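Local coordinates for protein nitrite transporter NirC (Salmonella enterica subsp. enterica serovar Typhimurium, PDB 4FC4) that forms a pentameric formate/nitrite-family channel that carries nitrite into and out of the cell across the inner membrane, at residues B[4-9]-B[244-249]; B[81-86]-B[102-107]. All blocks are in the same frame, centred on the assembly; numbering follows the deposited sequence.

Contact 1: residues B[4-9]-B[244-249]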
ATOM      1  N   ASP B   4     -17.299 -24.195   4.446  1.00 57.24           N
ATOM      2  CA  ASP B   4     -17.126 -23.680   3.091  1.00 58.68           C
ATOM      3  C   ASP B   4     -15.731 -23.712   2.523  1.00 54.94           C
ATOM      4  O   ASP B   4     -15.589 -24.078   1.379  1.00 57.86           O
ATOM      5  CB  ASP B   4     -17.722 -22.294   2.941  1.00 65.92           C
ATOM      6  CG  ASP B   4     -19.194 -22.286   3.302  1.00 79.08           C
ATOM      7  OD1 ASP B   4     -19.939 -23.202   2.837  1.00 86.10           O
ATOM      8  OD2 ASP B   4     -19.604 -21.395   4.078  1.00 79.44           O
ATOM      9  N   THR B   5     -14.700 -23.360   3.289  1.00 53.36           N
ATOM     10  CA  THR B   5     -13.330 -23.324   2.737  1.00 49.25           C
ATOM     11  C   THR B   5     -12.856 -24.710   2.424  1.00 48.83           C
ATOM     12  O   THR B   5     -12.266 -24.964   1.360  1.00 48.98           O
ATOM     13  CB  THR B   5     -12.338 -22.677   3.707  1.00 48.48           C
ATOM     14  OG1 THR B   5     -12.884 -21.439   4.137  1.00 50.48           O
ATOM     15  CG2 THR B   5     -11.001 -22.388   3.044  1.00 43.66           C
ATOM     16  N   ILE B   6     -13.119 -25.606   3.367  1.00 49.85           N
ATOM     17  CA  ILE B   6     -12.809 -26.990   3.208  1.00 50.32           C
ATOM     18  C   ILE B   6     -13.487 -27.573   1.970  1.00 51.54           C
ATOM     19  O   ILE B   6     -12.816 -28.199   1.147  1.00 51.12           O
ATOM     20  CB  ILE B   6     -13.101 -27.768   4.502  1.00 55.21           C
ATOM     21  CG1 ILE B   6     -11.957 -27.509   5.501  1.00 53.48           C
ATOM     22  CG2 ILE B   6     -13.231 -29.277   4.258  1.00 51.05           C
ATOM     23  CD1 ILE B   6     -12.442 -27.656   6.922  1.00 55.58           C
ATOM     24  N   ASN B   7     -14.775 -27.310   1.786  1.00 51.51           N
ATOM     25  CA  ASN B   7     -15.469 -27.811   0.577  1.00 52.66           C
ATOM     26  C   ASN B   7     -14.919 -27.268  -0.715  1.00 53.22           C
ATOM     27  O   ASN B   7     -14.815 -28.015  -1.671  1.00 57.72           O
ATOM     28  CB  ASN B   7     -16.977 -27.622   0.635  1.00 53.07           C
ATOM     29  CG  ASN B   7     -17.625 -28.505   1.685  1.00 56.70           C
ATOM     30  OD1 ASN B   7     -18.641 -28.133   2.263  1.00 60.28           O
ATOM     31  ND2 ASN B   7     -17.017 -29.658   1.969  1.00 55.44           N
ATOM     32  N   LYS B   8     -14.555 -25.984  -0.737  1.00 50.33           N
ATOM     33  CA  LYS B   8     -13.795 -25.425  -1.845  1.00 49.59           C
ATOM     34  C   LYS B   8     -12.458 -26.126  -2.140  1.00 48.96           C
ATOM     35  O   LYS B   8     -12.154 -26.409  -3.307  1.00 50.99           O
ATOM     36  CB  LYS B   8     -13.591 -23.931  -1.641  1.00 49.82           C
ATOM     37  CG  LYS B   8     -14.716 -23.062  -2.184  1.00 50.60           C
ATOM     38  CD  LYS B   8     -15.073 -21.922  -1.227  1.00 52.08           C
ATOM     39  CE  LYS B   8     -15.144 -20.594  -1.961  1.00 54.04           C
ATOM     40  NZ  LYS B   8     -15.512 -19.572  -0.951  1.00 57.70           N
ATOM     41  N   CYS B   9     -11.678 -26.446  -1.101  1.00 47.20           N
ATOM     42  CA  CYS B   9     -10.430 -27.203  -1.300  1.00 46.98           C
ATOM     43  C   CYS B   9     -10.658 -28.601  -1.834  1.00 49.41           C
ATOM     44  O   CYS B   9      -9.940 -29.094  -2.706  1.00 49.60           O
ATOM     45  CB  CYS B   9      -9.687 -27.327   0.001  1.00 48.92           C
ATOM     46  SG  CYS B   9      -9.084 -25.765   0.641  1.00 51.70           S
ATOM     47  N   GLY B 244      -5.182 -30.212  10.316  1.00 51.69           N
ATOM     48  CA  GLY B 244      -5.491 -29.128  11.274  1.00 51.58           C
ATOM     49  C   GLY B 244      -6.892 -28.553  11.129  1.00 50.22           C
ATOM     50  O   GLY B 244      -7.698 -28.587  12.061  1.00 52.76           O
ATOM     51  N   TYR B 245      -7.201 -28.055   9.940  1.00 47.60           N
ATOM     52  CA  TYR B 245      -8.504 -27.403   9.746  1.00 49.01           C
ATOM     53  C   TYR B 245      -9.677 -28.373   9.682  1.00 51.10           C
ATOM     54  O   TYR B 245     -10.780 -28.065  10.158  1.00 52.36           O
ATOM     55  CB  TYR B 245      -8.487 -26.409   8.600  1.00 46.83           C
ATOM     56  CG  TYR B 245      -7.932 -25.052   9.043  1.00 44.04           C
ATOM     57  CD1 TYR B 245      -8.693 -24.227   9.864  1.00 44.34           C
ATOM     58  CD2 TYR B 245      -6.686 -24.585   8.604  1.00 43.04           C
ATOM     59  CE1 TYR B 245      -8.249 -22.976  10.275  1.00 44.60           C
ATOM     60  CE2 TYR B 245      -6.225 -23.298   8.998  1.00 43.59           C
ATOM     61  CZ  TYR B 245      -7.018 -22.523   9.859  1.00 44.18           C
ATOM     62  OH  TYR B 245      -6.648 -21.303  10.319  1.00 44.95           O
ATOM     63  N   TRP B 246      -9.411 -29.567   9.163  1.00 52.01           N
ATOM     64  CA  TRP B 246     -10.374 -30.660   9.250  1.00 54.37           C
ATOM     65  C   TRP B 246     -10.831 -30.917  10.670  1.00 55.82           C
ATOM     66  O   TRP B 246     -12.013 -30.915  10.929  1.00 54.25           O
ATOM     67  CB  TRP B 246      -9.855 -31.936   8.599  1.00 54.60           C
ATOM     68  CG  TRP B 246     -10.921 -33.002   8.583  1.00 58.16           C
ATOM     69  CD1 TRP B 246     -11.086 -34.064   9.485  1.00 58.04           C
ATOM     70  CD2 TRP B 246     -12.047 -33.122   7.634  1.00 58.88           C
ATOM     71  NE1 TRP B 246     -12.181 -34.803   9.155  1.00 60.67           N
ATOM     72  CE2 TRP B 246     -12.812 -34.290   8.058  1.00 61.09           C
ATOM     73  CE3 TRP B 246     -12.475 -32.401   6.517  1.00 59.52           C
ATOM     74  CZ2 TRP B 246     -13.951 -34.718   7.368  1.00 62.87           C
ATOM     75  CZ3 TRP B 246     -13.638 -32.829   5.836  1.00 60.65           C
ATOM     76  CH2 TRP B 246     -14.353 -33.976   6.251  1.00 60.97           C
ATOM     77  N   TYR B 247      -9.917 -31.075  11.625  1.00 58.59           N
ATOM     78  CA  TYR B 247     -10.360 -31.317  13.021  1.00 61.23           C
ATOM     79  C   TYR B 247     -10.797 -30.071  13.802  1.00 62.02           C
ATOM     80  O   TYR B 247     -11.210 -30.202  14.935  1.00 63.47           O
ATOM     81  CB  TYR B 247      -9.318 -32.112  13.797  1.00 59.94           C
ATOM     82  CG  TYR B 247      -9.193 -33.493  13.241  1.00 62.00           C
ATOM     83  CD1 TYR B 247     -10.194 -34.461  13.487  1.00 64.11           C
ATOM     84  CD2 TYR B 247      -8.105 -33.840  12.428  1.00 60.80           C
ATOM     85  CE1 TYR B 247     -10.112 -35.743  12.961  1.00 64.28           C
ATOM     86  CE2 TYR B 247      -8.006 -35.132  11.907  1.00 63.02           C
ATOM     87  CZ  TYR B 247      -9.012 -36.067  12.179  1.00 64.43           C
ATOM     88  OH  TYR B 247      -8.920 -37.315  11.636  1.00 66.79           O
ATOM     89  N   ALA B 248     -10.704 -28.890  13.184  1.00 62.39           N
ATOM     90  CA  ALA B 248     -11.087 -27.598  13.796  1.00 66.14           C
ATOM     91  C   ALA B 248     -12.556 -27.202  13.544  1.00 69.27           C
ATOM     92  O   ALA B 248     -13.096 -26.306  14.214  1.00 70.68           O
ATOM     93  CB  ALA B 248     -10.139 -26.465  13.335  1.00 60.87           C
ATOM     94  N   THR B 249     -13.177 -27.842  12.559  1.00 71.60           N
ATOM     95  CA  THR B 249     -14.560 -27.555  12.192  1.00 75.88           C
ATOM     96  C   THR B 249     -15.524 -28.184  13.215  1.00 84.84           C
ATOM     97  O   THR B 249     -15.442 -29.396  13.482  1.00 87.79           O
ATOM     98  CB  THR B 249     -14.895 -28.044  10.756  1.00 71.50           C
ATOM     99  OG1 THR B 249     -15.061 -29.465  10.762  1.00 69.24           O
ATOM    100  CG2 THR B 249     -13.783 -27.704   9.800  1.00 62.79           C
TER
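The carbonyl oxygen Tyr245 O is approached by three groups. Ala248 N donates to it at 3.1 Å, Thr249 N adds a weak bond at 3.4 Å, and the methyl Ile6 CD1 rests against the same oxygen at 3.7 Å. Ile6 carries the contact from its side of the interface, and its two branches do different jobs. While CD1 reaches the backbone around Tyr245, the other methyl, Ile6 CG2, sits at the edge of the indole, near its plane, 3.9 Å from Trp246 CZ3. Trp246 CG stands anti to the backbone N (chi1 -174°), and with the ring turned about CB-CG its six-membered part comes to Ile6. The two side chains cross at about a right angle. No hydrogen bond links the segments, so the evidence is for an apolar contact. It joins the N-terminal helix 3-22 to the end of helix 219-248, the last transmembrane helix of the formate/nitrite transporter fold. Beyond it, the phenol OH of Tyr245 is hydrogen-bonded to Gly76 O and Tyr37 OH of the second subunit, while its ring stacks on Trp169. At the five-membered end of the indole, away from Ile6, Trp246 CD1 stands 3.8 Å above the centre of the Tyr247 ring.

Contact 2: residues B[81-86]-B[102-107]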
ATOM      1  N   THR B  81       3.129 -27.618  -3.652  1.00 43.01           N
ATOM      2  CA  THR B  81       3.056 -27.392  -2.199  1.00 43.07           C
ATOM      3  C   THR B  81       1.632 -27.122  -1.765  1.00 43.01           C
ATOM      4  O   THR B  81       1.248 -27.459  -0.664  1.00 47.46           O
ATOM      5  CB  THR B  81       4.019 -26.284  -1.708  1.00 42.64           C
ATOM      6  OG1 THR B  81       3.804 -25.110  -2.492  1.00 40.69           O
ATOM      7  CG2 THR B  81       5.494 -26.753  -1.876  1.00 41.39           C
ATOM      8  N   GLY B  82       0.828 -26.553  -2.658  1.00 44.91           N
ATOM      9  CA  GLY B  82      -0.592 -26.274  -2.371  1.00 43.49           C
ATOM     10  C   GLY B  82      -1.389 -27.564  -2.539  1.00 47.64           C
ATOM     11  O   GLY B  82      -2.330 -27.822  -1.780  1.00 49.60           O
ATOM     12  N   HIS B  83      -0.999 -28.375  -3.524  1.00 43.04           N
ATOM     13  CA  HIS B  83      -1.589 -29.684  -3.697  1.00 46.26           C
ATOM     14  C   HIS B  83      -1.529 -30.517  -2.436  1.00 47.19           C
ATOM     15  O   HIS B  83      -2.488 -31.285  -2.145  1.00 46.47           O
ATOM     16  CB  HIS B  83      -0.997 -30.413  -4.918  1.00 45.19           C
ATOM     17  CG  HIS B  83      -1.512 -29.909  -6.249  1.00 44.70           C
ATOM     18  ND1 HIS B  83      -1.414 -30.626  -7.374  1.00 47.16           N
ATOM     19  CD2 HIS B  83      -2.143 -28.699  -6.603  1.00 49.98           C
ATOM     20  CE1 HIS B  83      -1.972 -29.957  -8.415  1.00 49.03           C
ATOM     21  NE2 HIS B  83      -2.425 -28.767  -7.947  1.00 52.08           N
ATOM     22  N   THR B  84      -0.447 -30.374  -1.645  1.00 47.33           N
ATOM     23  CA  THR B  84      -0.360 -31.190  -0.411  1.00 48.19           C
ATOM     24  C   THR B  84      -1.580 -30.974   0.510  1.00 48.91           C
ATOM     25  O   THR B  84      -2.133 -31.986   1.061  1.00 45.85           O
ATOM     26  CB  THR B  84       0.931 -30.998   0.413  1.00 46.43           C
ATOM     27  OG1 THR B  84       0.956 -29.686   0.936  1.00 46.14           O
ATOM     28  CG2 THR B  84       2.176 -31.281  -0.381  1.00 46.22           C
ATOM     29  N   MET B  85      -1.973 -29.683   0.678  1.00 46.20           N
ATOM     30  CA  MET B  85      -3.214 -29.302   1.403  1.00 47.34           C
ATOM     31  C   MET B  85      -4.510 -29.682   0.689  1.00 49.02           C
ATOM     32  O   MET B  85      -5.378 -30.309   1.306  1.00 55.70           O
ATOM     33  CB  MET B  85      -3.260 -27.816   1.745  1.00 49.15           C
ATOM     34  CG  MET B  85      -4.481 -27.345   2.541  1.00 48.38           C
ATOM     35  SD  MET B  85      -4.311 -25.550   2.877  1.00 46.58           S
ATOM     36  CE  MET B  85      -4.751 -24.824   1.302  1.00 40.91           C
ATOM     37  N   PHE B  86      -4.629 -29.346  -0.597  1.00 45.70           N
ATOM     38  CA  PHE B  86      -5.898 -29.477  -1.310  1.00 47.77           C
ATOM     39  C   PHE B  86      -6.320 -30.943  -1.326  1.00 52.05           C
ATOM     40  O   PHE B  86      -7.488 -31.327  -0.992  1.00 52.91           O
ATOM     41  CB  PHE B  86      -5.789 -28.943  -2.770  1.00 47.80           C
ATOM     42  CG  PHE B  86      -5.748 -27.424  -2.899  1.00 46.59           C
ATOM     43  CD1 PHE B  86      -6.760 -26.611  -2.363  1.00 48.68           C
ATOM     44  CD2 PHE B  86      -4.696 -26.794  -3.594  1.00 46.77           C
ATOM     45  CE1 PHE B  86      -6.719 -25.206  -2.511  1.00 46.04           C
ATOM     46  CE2 PHE B  86      -4.646 -25.398  -3.738  1.00 42.87           C
ATOM     47  CZ  PHE B  86      -5.646 -24.605  -3.189  1.00 41.04           C
ATOM     48  N   TRP B 102      -1.858 -39.642  -3.790  1.00 64.82           N
ATOM     49  CA  TRP B 102      -0.478 -40.077  -4.014  1.00 64.53           C
ATOM     50  C   TRP B 102      -0.080 -40.304  -5.463  1.00 63.35           C
ATOM     51  O   TRP B 102       1.083 -40.214  -5.782  1.00 65.10           O
ATOM     52  CB  TRP B 102      -0.115 -41.251  -3.114  1.00 63.56           C
ATOM     53  CG  TRP B 102      -0.313 -40.971  -1.637  1.00 63.59           C
ATOM     54  CD1 TRP B 102      -1.140 -41.667  -0.755  1.00 68.86           C
ATOM     55  CD2 TRP B 102       0.334 -39.932  -0.803  1.00 64.21           C
ATOM     56  NE1 TRP B 102      -1.049 -41.159   0.524  1.00 67.81           N
ATOM     57  CE2 TRP B 102      -0.191 -40.116   0.565  1.00 64.11           C
ATOM     58  CE3 TRP B 102       1.259 -38.886  -1.045  1.00 61.94           C
ATOM     59  CZ2 TRP B 102       0.198 -39.298   1.621  1.00 61.30           C
ATOM     60  CZ3 TRP B 102       1.648 -38.081   0.034  1.00 59.29           C
ATOM     61  CH2 TRP B 102       1.131 -38.286   1.335  1.00 62.69           C
ATOM     62  N   ALA B 103      -1.012 -40.543  -6.378  1.00 61.81           N
ATOM     63  CA  ALA B 103      -0.638 -40.625  -7.784  1.00 60.27           C
ATOM     64  C   ALA B 103      -0.385 -39.215  -8.382  1.00 60.90           C
ATOM     65  O   ALA B 103       0.404 -39.034  -9.309  1.00 61.32           O
ATOM     66  CB  ALA B 103      -1.717 -41.349  -8.546  1.00 61.55           C
ATOM     67  N   ILE B 104      -1.037 -38.211  -7.814  1.00 56.22           N
ATOM     68  CA  ILE B 104      -0.983 -36.897  -8.365  1.00 56.95           C
ATOM     69  C   ILE B 104       0.212 -36.064  -7.870  1.00 57.47           C
ATOM     70  O   ILE B 104       0.894 -35.417  -8.683  1.00 59.54           O
ATOM     71  CB  ILE B 104      -2.326 -36.172  -8.110  1.00 56.94           C
ATOM     72  CG1 ILE B 104      -3.467 -36.892  -8.892  1.00 56.21           C
ATOM     73  CG2 ILE B 104      -2.194 -34.705  -8.437  1.00 49.92           C
ATOM     74  CD1 ILE B 104      -4.822 -36.236  -8.764  1.00 55.32           C
ATOM     75  N   LEU B 105       0.449 -36.065  -6.550  1.00 55.45           N
ATOM     76  CA  LEU B 105       1.475 -35.212  -5.935  1.00 50.46           C
ATOM     77  C   LEU B 105       2.839 -35.304  -6.668  1.00 51.08           C
ATOM     78  O   LEU B 105       3.422 -34.264  -6.960  1.00 49.00           O
ATOM     79  CB  LEU B 105       1.631 -35.484  -4.422  1.00 47.70           C
ATOM     80  CG  LEU B 105       0.579 -34.885  -3.495  1.00 49.67           C
ATOM     81  CD1 LEU B 105       0.819 -35.406  -2.101  1.00 44.11           C
ATOM     82  CD2 LEU B 105       0.581 -33.323  -3.505  1.00 45.83           C
ATOM     83  N   PRO B 106       3.347 -36.536  -6.949  1.00 50.08           N
ATOM     84  CA  PRO B 106       4.660 -36.634  -7.630  1.00 51.21           C
ATOM     85  C   PRO B 106       4.656 -36.019  -9.056  1.00 53.56           C
ATOM     86  O   PRO B 106       5.658 -35.409  -9.489  1.00 54.60           O
ATOM     87  CB  PRO B 106       4.936 -38.174  -7.690  1.00 52.27           C
ATOM     88  CG  PRO B 106       3.637 -38.844  -7.321  1.00 51.63           C
ATOM     89  CD  PRO B 106       2.885 -37.849  -6.450  1.00 51.12           C
ATOM     90  N   GLN B 107       3.563 -36.214  -9.793  1.00 53.13           N
ATOM     91  CA  GLN B 107       3.378 -35.526 -11.065  1.00 53.74           C
ATOM     92  C   GLN B 107       3.442 -33.987 -10.938  1.00 48.38           C
ATOM     93  O   GLN B 107       4.108 -33.328 -11.766  1.00 43.91           O
ATOM     94  CB  GLN B 107       2.024 -35.826 -11.653  1.00 58.82           C
ATOM     95  CG  GLN B 107       1.680 -37.283 -11.873  1.00 65.40           C
ATOM     96  CD  GLN B 107       0.506 -37.392 -12.851  1.00 71.73           C
ATOM     97  OE1 GLN B 107       0.206 -38.479 -13.304  1.00 63.94           O
ATOM     98  NE2 GLN B 107      -0.157 -36.232 -13.187  1.00 65.92           N
TER
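A helical hairpin of the formate/nitrite transporter fold packs here: the axes of 81-86 and 102-107 run antiparallel at 167° and approach to 9.7 Å. The methyl Leu105 CD2 fills the seam. It lies 3.6 Å from His83 CB and also 3.6 Å from the backbone Thr84 N, with Thr84 CG2 a little farther off at 4.1 Å. The Leu105 and Thr84 side chains cross at about a right angle, and the one methyl CD2 touches both His83 and Thr84. Ile104 CG2 adds a looser touch, 4.3 Å from His83 ND1. The histidine ring has both nitrogens engaged, NE2 by Glu78 and ND1 by Thr108, which should fix its rotation. Helix 80-93 follows the break after helix 67-75, consistent with the interrupted transmembrane helix of this family, and its start is well bonded: Thr81 OG1 pairs with His197 NE2. With chi1 at 66°, Thr84 turns OG1 back along its own helix to donate to Thr81 O at 2.8 Å, the donor tilted 32° from the carbonyl plane; Asn161 ND2 bonds to the same oxygen. Opposite, helix 98-125 kinks at Pro106, whose N has no hydrogen to bond to the preceding turn.

How the contacts relate
Starting from the N terminus, helix 3-22 supplies the first half of contact 1, but its partner comes only at the end of helix 219-248, so that contact closes a loop of 234 intervening residues. Contact 2 lies wholly within this span. Only 15 residues separate its segments, and it ties together the successive helices 80-93 and 98-125. The centres are about 17 Å apart, yet the two contacts meet directly: Cys9 CB packs on Phe86 CD1 at 3.8 Å, linking the N-terminal helix to helix 80-93. Contact 1 reaches the second subunit through residues of 244-249, whereas no other protein chain touches the segments of contact 2.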